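Long-range contact in alpha-1,2-mannosidase (Bacteroides thetaiotaomicron, PDB 2WW2), which hydrolyses alpha-mannosides as a calcium-dependent, inverting mannosidase of glycoside hydrolase family 92: residues Gly539-Phe551 with Ala590-Lys602. Residues are numbered along the deposited sequence; the frame is centred on the assembly and turned at random.
Sequences GHEPMIARLDSMF and AIYLYDYIGQPWK
K602 NZ is gripped from two sides. It forms a salt bridge to D548 OD2 at 2.8 Å, on the syn lone pair of that oxygen. It also gives a hydrogen bond to Q599 OE1 at 2.9 Å, in the plane of the amide. The lysine chain is extended, which carries NZ across to the carboxylate. The other oxygen, D548 OD1, takes the hydroxyl hydrogen of Y594 OH at 2.7 Å. That bond arrives on the anti side, 18° out of the carboxylate plane.

The Y594 ring lies between two aliphatic groups. L547 CD1 sits over the centre of one face, 3.8 Å from the ring centroid, and K602 CB is over the opposite face. Y594 OH also lies at the edge of the F551 ring, in its plane. F551 CZ meets I591 CG1, and the same ring packs against H606 of helix 600-613.

Towards the start of helix 540-551, I597 packs against M543, I544 and the H540 ring. With CG1 between the backbone N and the carbonyl carbon (chi1 62°), its CD1 presses on I544 CG1 at 3.5 Å, a tight fit, and touches M543 SD, while CG2 meets H540 CD2. I597 CB lies over a face of the H540 ring, while H540 NE2 is hydrogen-bonded to E531.

The contact joins helix 540-551 to the turns before helix 600-613 and to that helix's first turn, within the catalytic domain. D548 also packs on A22 of a second subunit. Two bonds to separate carboxylate oxygens fix the rotation of D548, and the nearby lysine charge probably favours its ionised form.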
ATOM      1  N   GLY A 539      -6.292  -5.737  28.258  1.00 16.38           N
ATOM      2  CA  GLY A 539      -7.530  -5.218  28.866  1.00 15.84           C
ATOM      3  C   GLY A 539      -8.510  -4.691  27.838  1.00 15.41           C
ATOM      4  O   GLY A 539      -8.216  -4.686  26.641  1.00 15.17           O
ATOM      5  N   HIS A 540      -9.670  -4.226  28.297  1.00 15.02           N
ATOM      6  CA  HIS A 540     -10.677  -3.694  27.384  1.00 15.43           C
ATOM      7  C   HIS A 540     -10.131  -2.523  26.578  1.00 15.97           C
ATOM      8  O   HIS A 540     -10.388  -2.413  25.379  1.00 15.80           O
ATOM      9  CB  HIS A 540     -11.943  -3.263  28.133  1.00 14.78           C
ATOM     10  CG  HIS A 540     -12.726  -4.408  28.699  1.00 13.86           C
ATOM     11  ND1 HIS A 540     -13.849  -4.227  29.473  1.00 12.06           N
ATOM     12  CD2 HIS A 540     -12.536  -5.749  28.617  1.00 13.13           C
ATOM     13  CE1 HIS A 540     -14.331  -5.408  29.827  1.00 13.51           C
ATOM     14  NE2 HIS A 540     -13.549  -6.348  29.329  1.00 11.03           N
ATOM     15  N   GLU A 541      -9.377  -1.650  27.240  1.00 16.45           N
ATOM     16  CA  GLU A 541      -8.825  -0.457  26.583  1.00 17.63           C
ATOM     17  C   GLU A 541      -7.957  -0.766  25.369  1.00 17.30           C
ATOM     18  O   GLU A 541      -8.192  -0.234  24.288  1.00 17.81           O
ATOM     19  CB  GLU A 541      -8.050   0.393  27.592  1.00 17.71           C
ATOM     20  CG  GLU A 541      -7.363   1.614  27.009  1.00 21.15           C
ATOM     21  CD  GLU A 541      -6.806   2.487  28.117  1.00 25.56           C
ATOM     22  OE1 GLU A 541      -5.665   2.223  28.574  1.00 25.59           O
ATOM     23  OE2 GLU A 541      -7.532   3.416  28.555  1.00 27.81           O
ATOM     24  N   PRO A 542      -6.938  -1.611  25.541  1.00 17.54           N
ATOM     25  CA  PRO A 542      -6.087  -1.967  24.415  1.00 17.52           C
ATOM     26  C   PRO A 542      -6.839  -2.735  23.330  1.00 17.78           C
ATOM     27  O   PRO A 542      -6.502  -2.619  22.152  1.00 17.80           O
ATOM     28  CB  PRO A 542      -5.019  -2.865  25.046  1.00 17.47           C
ATOM     29  CG  PRO A 542      -5.043  -2.562  26.464  1.00 17.74           C
ATOM     30  CD  PRO A 542      -6.433  -2.154  26.811  1.00 17.69           C
ATOM     31  N   MET A 543      -7.840  -3.527  23.714  1.00 17.64           N
ATOM     32  CA  MET A 543      -8.613  -4.255  22.721  1.00 17.86           C
ATOM     33  C   MET A 543      -9.471  -3.317  21.880  1.00 17.83           C
ATOM     34  O   MET A 543      -9.549  -3.461  20.666  1.00 17.77           O
ATOM     35  CB  MET A 543      -9.483  -5.355  23.344  1.00 17.88           C
ATOM     36  CG  MET A 543     -10.257  -6.105  22.261  1.00 19.74           C
ATOM     37  SD  MET A 543     -11.422  -7.330  22.846  1.00 24.60           S
ATOM     38  CE  MET A 543     -10.402  -8.766  22.945  1.00 21.73           C
ATOM     39  N   ILE A 544     -10.110  -2.356  22.532  1.00 17.87           N
ATOM     40  CA  ILE A 544     -10.891  -1.350  21.836  1.00 18.84           C
ATOM     41  C   ILE A 544     -10.019  -0.580  20.832  1.00 19.48           C
ATOM     42  O   ILE A 544     -10.449  -0.273  19.713  1.00 19.06           O
ATOM     43  CB  ILE A 544     -11.521  -0.360  22.831  1.00 18.82           C
ATOM     44  CG1 ILE A 544     -12.637  -1.043  23.625  1.00 18.53           C
ATOM     45  CG2 ILE A 544     -12.006   0.891  22.100  1.00 19.33           C
ATOM     46  CD1 ILE A 544     -13.013  -0.311  24.915  1.00 18.94           C
ATOM     47  N   ALA A 545      -8.790  -0.287  21.233  1.00 19.99           N
ATOM     48  CA  ALA A 545      -7.865   0.458  20.382  1.00 20.73           C
ATOM     49  C   ALA A 545      -7.495  -0.351  19.152  1.00 20.95           C
ATOM     50  O   ALA A 545      -7.383   0.182  18.058  1.00 21.46           O
ATOM     51  CB  ALA A 545      -6.612   0.825  21.162  1.00 20.56           C
ATOM     52  N   ARG A 546      -7.320  -1.649  19.329  1.00 21.41           N
ATOM     53  CA  ARG A 546      -6.964  -2.504  18.216  1.00 21.60           C
ATOM     54  C   ARG A 546      -8.115  -2.720  17.247  1.00 22.35           C
ATOM     55  O   ARG A 546      -7.901  -2.830  16.036  1.00 22.12           O
ATOM     56  CB  ARG A 546      -6.386  -3.807  18.732  1.00 21.38           C
ATOM     57  CG  ARG A 546      -5.117  -3.532  19.502  1.00 21.25           C
ATOM     58  CD  ARG A 546      -4.506  -4.785  20.055  1.00 20.77           C
ATOM     59  NE  ARG A 546      -4.160  -5.743  19.008  1.00 20.61           N
ATOM     60  CZ  ARG A 546      -3.367  -6.786  19.219  1.00 20.49           C
ATOM     61  NH1 ARG A 546      -2.842  -6.979  20.425  1.00 19.37           N
ATOM     62  NH2 ARG A 546      -3.096  -7.633  18.234  1.00 21.04           N
ATOM     63  N   LEU A 547      -9.338  -2.752  17.774  1.00 22.19           N
ATOM     64  CA  LEU A 547     -10.514  -2.815  16.924  1.00 22.78           C
ATOM     65  C   LEU A 547     -10.606  -1.513  16.146  1.00 23.65           C
ATOM     66  O   LEU A 547     -10.860  -1.510  14.933  1.00 23.66           O
ATOM     67  CB  LEU A 547     -11.781  -3.002  17.755  1.00 21.84           C
ATOM     68  CG  LEU A 547     -12.027  -4.404  18.303  1.00 20.58           C
ATOM     69  CD1 LEU A 547     -13.199  -4.341  19.271  1.00 17.28           C
ATOM     70  CD2 LEU A 547     -12.313  -5.382  17.164  1.00 17.92           C
ATOM     71  N   ASP A 548     -10.392  -0.408  16.851  1.00 24.29           N
ATOM     72  CA  ASP A 548     -10.407   0.899  16.221  1.00 25.66           C
ATOM     73  C   ASP A 548      -9.365   0.974  15.095  1.00 26.61           C
ATOM     74  O   ASP A 548      -9.616   1.592  14.064  1.00 26.79           O
ATOM     75  CB  ASP A 548     -10.171   2.013  17.245  1.00 25.91           C
ATOM     76  CG  ASP A 548     -11.372   2.253  18.157  1.00 26.17           C
ATOM     77  OD1 ASP A 548     -12.475   1.717  17.891  1.00 24.99           O
ATOM     78  OD2 ASP A 548     -11.206   2.999  19.138  1.00 25.25           O
ATOM     79  N   SER A 549      -8.214   0.328  15.282  1.00 27.91           N
ATOM     80  CA  SER A 549      -7.161   0.332  14.256  1.00 29.14           C
ATOM     81  C   SER A 549      -7.519  -0.536  13.045  1.00 30.30           C
ATOM     82  O   SER A 549      -6.770  -0.601  12.060  1.00 30.40           O
ATOM     83  CB  SER A 549      -5.813  -0.095  14.847  1.00 29.27           C
ATOM     84  OG  SER A 549      -5.745  -1.500  15.036  1.00 29.58           O
ATOM     85  N   MET A 550      -8.665  -1.203  13.110  1.00 31.10           N
ATOM     86  CA  MET A 550      -9.149  -1.952  11.961  1.00 32.33           C
ATOM     87  C   MET A 550     -10.174  -1.160  11.176  1.00 32.53           C
ATOM     88  O   MET A 550     -10.188  -1.220   9.951  1.00 32.84           O
ATOM     89  CB  MET A 550      -9.761  -3.283  12.384  1.00 32.48           C
ATOM     90  CG  MET A 550      -8.771  -4.416  12.505  1.00 35.37           C
ATOM     91  SD  MET A 550      -9.657  -5.987  12.553  1.00 42.44           S
ATOM     92  CE  MET A 550      -8.404  -7.130  11.973  1.00 40.41           C
ATOM     93  N   PHE A 551     -11.028  -0.420  11.877  1.00 33.16           N
ATOM     94  CA  PHE A 551     -12.147   0.284  11.240  1.00 34.05           C
ATOM     95  C   PHE A 551     -11.976   1.800  11.154  1.00 35.18           C
ATOM     96  O   PHE A 551     -12.941   2.518  10.871  1.00 35.44           O
ATOM     97  CB  PHE A 551     -13.442   0.013  11.996  1.00 33.61           C
ATOM     98  CG  PHE A 551     -13.640  -1.415  12.364  1.00 32.32           C
ATOM     99  CD1 PHE A 551     -13.810  -2.375  11.388  1.00 31.06           C
ATOM    100  CD2 PHE A 551     -13.671  -1.798  13.691  1.00 30.41           C
ATOM    101  CE1 PHE A 551     -14.000  -3.696  11.730  1.00 31.01           C
ATOM    102  CE2 PHE A 551     -13.859  -3.115  14.038  1.00 29.38           C
ATOM    103  CZ  PHE A 551     -14.021  -4.070  13.058  1.00 29.70           C
ATOM    104  N   ALA A 590     -15.928  -9.591  14.252  1.00 11.93           N
ATOM    105  CA  ALA A 590     -15.122  -8.650  15.048  1.00 11.44           C
ATOM    106  C   ALA A 590     -15.803  -7.308  15.329  1.00 10.95           C
ATOM    107  O   ALA A 590     -15.615  -6.725  16.397  1.00  9.91           O
ATOM    108  CB  ALA A 590     -13.740  -8.445  14.418  1.00 10.89           C
ATOM    109  N   ILE A 591     -16.593  -6.806  14.387  1.00 10.79           N
ATOM    110  CA  ILE A 591     -17.293  -5.547  14.639  1.00 11.66           C
ATOM    111  C   ILE A 591     -18.184  -5.614  15.880  1.00 11.34           C
ATOM    112  O   ILE A 591     -18.408  -4.599  16.544  1.00 11.93           O
ATOM    113  CB  ILE A 591     -18.139  -5.089  13.438  1.00 12.04           C
ATOM    114  CG1 ILE A 591     -17.218  -4.533  12.369  1.00 14.23           C
ATOM    115  CG2 ILE A 591     -19.084  -3.974  13.868  1.00 14.30           C
ATOM    116  CD1 ILE A 591     -17.967  -3.972  11.138  1.00 15.02           C
ATOM    117  N   TYR A 592     -18.658  -6.814  16.216  1.00 10.52           N
ATOM    118  CA  TYR A 592     -19.561  -6.966  17.357  1.00 10.03           C
ATOM    119  C   TYR A 592     -18.814  -7.034  18.677  1.00 10.31           C
ATOM    120  O   TYR A 592     -19.449  -7.048  19.733  1.00 10.64           O
ATOM    121  CB  TYR A 592     -20.444  -8.215  17.207  1.00  9.11           C
ATOM    122  CG  TYR A 592     -21.530  -8.041  16.157  1.00  8.92           C
ATOM    123  CD1 TYR A 592     -22.760  -7.472  16.493  1.00  8.27           C
ATOM    124  CD2 TYR A 592     -21.309  -8.410  14.834  1.00  9.63           C
ATOM    125  CE1 TYR A 592     -23.756  -7.286  15.541  1.00  8.66           C
ATOM    126  CE2 TYR A 592     -22.297  -8.217  13.858  1.00  8.36           C
ATOM    127  CZ  TYR A 592     -23.516  -7.646  14.230  1.00  9.87           C
ATOM    128  OH  TYR A 592     -24.510  -7.466  13.286  1.00  9.47           O
ATOM    129  N   LEU A 593     -17.485  -7.078  18.637  1.00 10.06           N
ATOM    130  CA  LEU A 593     -16.715  -7.278  19.879  1.00 10.86           C
ATOM    131  C   LEU A 593     -16.803  -6.070  20.820  1.00 11.12           C
ATOM    132  O   LEU A 593     -16.616  -6.206  22.021  1.00 11.40           O
ATOM    133  CB  LEU A 593     -15.259  -7.658  19.581  1.00 10.93           C
ATOM    134  CG  LEU A 593     -15.056  -9.069  19.009  1.00 12.22           C
ATOM    135  CD1 LEU A 593     -13.598  -9.293  18.546  1.00 11.92           C
ATOM    136  CD2 LEU A 593     -15.435 -10.104  20.033  1.00 12.39           C
ATOM    137  N   TYR A 594     -17.092  -4.888  20.287  1.00 11.50           N
ATOM    138  CA  TYR A 594     -17.276  -3.732  21.166  1.00 11.61           C
ATOM    139  C   TYR A 594     -18.399  -3.962  22.184  1.00 11.63           C
ATOM    140  O   TYR A 594     -18.392  -3.333  23.233  1.00 12.22           O
ATOM    141  CB  TYR A 594     -17.583  -2.472  20.394  1.00 11.54           C
ATOM    142  CG  TYR A 594     -16.494  -1.967  19.453  1.00 12.55           C
ATOM    143  CD1 TYR A 594     -15.397  -1.251  19.935  1.00 13.52           C
ATOM    144  CD2 TYR A 594     -16.613  -2.136  18.082  1.00 12.85           C
ATOM    145  CE1 TYR A 594     -14.434  -0.740  19.069  1.00 12.68           C
ATOM    146  CE2 TYR A 594     -15.643  -1.643  17.198  1.00 13.87           C
ATOM    147  CZ  TYR A 594     -14.564  -0.950  17.698  1.00 15.68           C
ATOM    148  OH  TYR A 594     -13.620  -0.451  16.823  1.00 15.26           O
ATOM    149  N   ASP A 595     -19.346  -4.847  21.864  1.00 10.98           N
ATOM    150  CA  ASP A 595     -20.469  -5.194  22.765  1.00 10.50           C
ATOM    151  C   ASP A 595     -20.006  -5.875  24.042  1.00 10.84           C
ATOM    152  O   ASP A 595     -20.742  -5.908  25.036  1.00 10.36           O
ATOM    153  CB  ASP A 595     -21.444  -6.168  22.094  1.00 10.15           C
ATOM    154  CG  ASP A 595     -22.445  -5.494  21.149  1.00 10.46           C
ATOM    155  OD1 ASP A 595     -22.596  -4.259  21.163  1.00 10.02           O
ATOM    156  OD2 ASP A 595     -23.128  -6.237  20.399  1.00 10.19           O
ATOM    157  N   TYR A 596     -18.807  -6.456  24.000  1.00 11.08           N
ATOM    158  CA  TYR A 596     -18.274  -7.273  25.095  1.00 10.74           C
ATOM    159  C   TYR A 596     -17.346  -6.486  26.017  1.00 10.82           C
ATOM    160  O   TYR A 596     -16.969  -6.957  27.099  1.00  9.75           O
ATOM    161  CB  TYR A 596     -17.504  -8.487  24.525  1.00 11.07           C
ATOM    162  CG  TYR A 596     -18.385  -9.457  23.761  1.00 10.78           C
ATOM    163  CD1 TYR A 596     -18.691 -10.716  24.289  1.00  8.97           C
ATOM    164  CD2 TYR A 596     -18.921  -9.108  22.527  1.00  8.09           C
ATOM    165  CE1 TYR A 596     -19.514 -11.603  23.600  1.00  9.26           C
ATOM    166  CE2 TYR A 596     -19.750  -9.982  21.829  1.00 10.24           C
ATOM    167  CZ  TYR A 596     -20.041 -11.229  22.376  1.00  9.42           C
ATOM    168  OH  TYR A 596     -20.873 -12.076  21.683  1.00 11.98           O
ATOM    169  N   ILE A 597     -16.953  -5.293  25.577  1.00 10.95           N
ATOM    170  CA  ILE A 597     -15.928  -4.548  26.279  1.00 11.57           C
ATOM    171  C   ILE A 597     -16.343  -3.099  26.509  1.00 11.86           C
ATOM    172  O   ILE A 597     -15.491  -2.238  26.693  1.00 12.20           O
ATOM    173  CB  ILE A 597     -14.572  -4.624  25.523  1.00 11.39           C
ATOM    174  CG1 ILE A 597     -14.684  -3.993  24.139  1.00 12.33           C
ATOM    175  CG2 ILE A 597     -14.159  -6.060  25.352  1.00 11.03           C
ATOM    176  CD1 ILE A 597     -13.539  -4.358  23.220  1.00 13.05           C
ATOM    177  N   GLY A 598     -17.647  -2.830  26.441  1.00 11.91           N
ATOM    178  CA  GLY A 598     -18.200  -1.593  26.987  1.00 11.60           C
ATOM    179  C   GLY A 598     -18.443  -0.422  26.064  1.00 12.02           C
ATOM    180  O   GLY A 598     -18.751   0.674  26.529  1.00 11.69           O
ATOM    181  N   GLN A 599     -18.325  -0.621  24.756  1.00 11.83           N
ATOM    182  CA  GLN A 599     -18.592   0.493  23.852  1.00 12.04           C
ATOM    183  C   GLN A 599     -19.475   0.083  22.676  1.00 11.66           C
ATOM    184  O   GLN A 599     -19.034   0.127  21.523  1.00 12.00           O
ATOM    185  CB  GLN A 599     -17.279   1.105  23.357  1.00 12.30           C
ATOM    186  CG  GLN A 599     -16.344   1.570  24.491  1.00 14.33           C
ATOM    187  CD  GLN A 599     -15.186   2.406  23.976  1.00 18.62           C
ATOM    188  OE1 GLN A 599     -14.792   2.294  22.812  1.00 20.20           O
ATOM    189  NE2 GLN A 599     -14.625   3.242  24.845  1.00 19.12           N
ATOM    190  N   PRO A 600     -20.724  -0.321  22.966  1.00 11.17           N
ATOM    191  CA  PRO A 600     -21.644  -0.816  21.931  1.00 11.37           C
ATOM    192  C   PRO A 600     -21.893   0.200  20.818  1.00 11.37           C
ATOM    193  O   PRO A 600     -22.243  -0.182  19.700  1.00 10.99           O
ATOM    194  CB  PRO A 600     -22.949  -1.128  22.707  1.00 11.05           C
ATOM    195  CG  PRO A 600     -22.785  -0.485  24.038  1.00 11.18           C
ATOM    196  CD  PRO A 600     -21.305  -0.411  24.318  1.00 11.46           C
ATOM    197  N   TRP A 601     -21.711   1.485  21.114  1.00 11.19           N
ATOM    198  CA  TRP A 601     -21.964   2.512  20.102  1.00 11.56           C
ATOM    199  C   TRP A 601     -21.017   2.395  18.917  1.00 11.75           C
ATOM    200  O   TRP A 601     -21.391   2.735  17.803  1.00 11.57           O
ATOM    201  CB  TRP A 601     -21.938   3.934  20.691  1.00 11.85           C
ATOM    202  CG  TRP A 601     -20.652   4.328  21.382  1.00 12.24           C
ATOM    203  CD1 TRP A 601     -19.574   4.959  20.825  1.00 14.14           C
ATOM    204  CD2 TRP A 601     -20.338   4.146  22.768  1.00 13.98           C
ATOM    205  NE1 TRP A 601     -18.596   5.157  21.776  1.00 14.12           N
ATOM    206  CE2 TRP A 601     -19.044   4.672  22.980  1.00 14.04           C
ATOM    207  CE3 TRP A 601     -21.021   3.578  23.848  1.00 12.99           C
ATOM    208  CZ2 TRP A 601     -18.422   4.652  24.230  1.00 14.30           C
ATOM    209  CZ3 TRP A 601     -20.398   3.566  25.100  1.00 14.48           C
ATOM    210  CH2 TRP A 601     -19.114   4.099  25.274  1.00 14.27           C
ATOM    211  N   LYS A 602     -19.802   1.903  19.159  1.00 11.37           N
ATOM    212  CA  LYS A 602     -18.855   1.672  18.073  1.00 11.89           C
ATOM    213  C   LYS A 602     -19.277   0.503  17.155  1.00 11.46           C
ATOM    214  O   LYS A 602     -19.113   0.572  15.949  1.00 11.73           O
ATOM    215  CB  LYS A 602     -17.441   1.489  18.631  1.00 11.26           C
ATOM    216  CG  LYS A 602     -16.880   2.788  19.260  1.00 12.27           C
ATOM    217  CD  LYS A 602     -15.397   2.616  19.683  1.00 13.00           C
ATOM    218  CE  LYS A 602     -14.762   3.933  20.146  1.00 13.93           C
ATOM    219  NZ  LYS A 602     -13.408   3.635  20.707  1.00 14.01           N
TER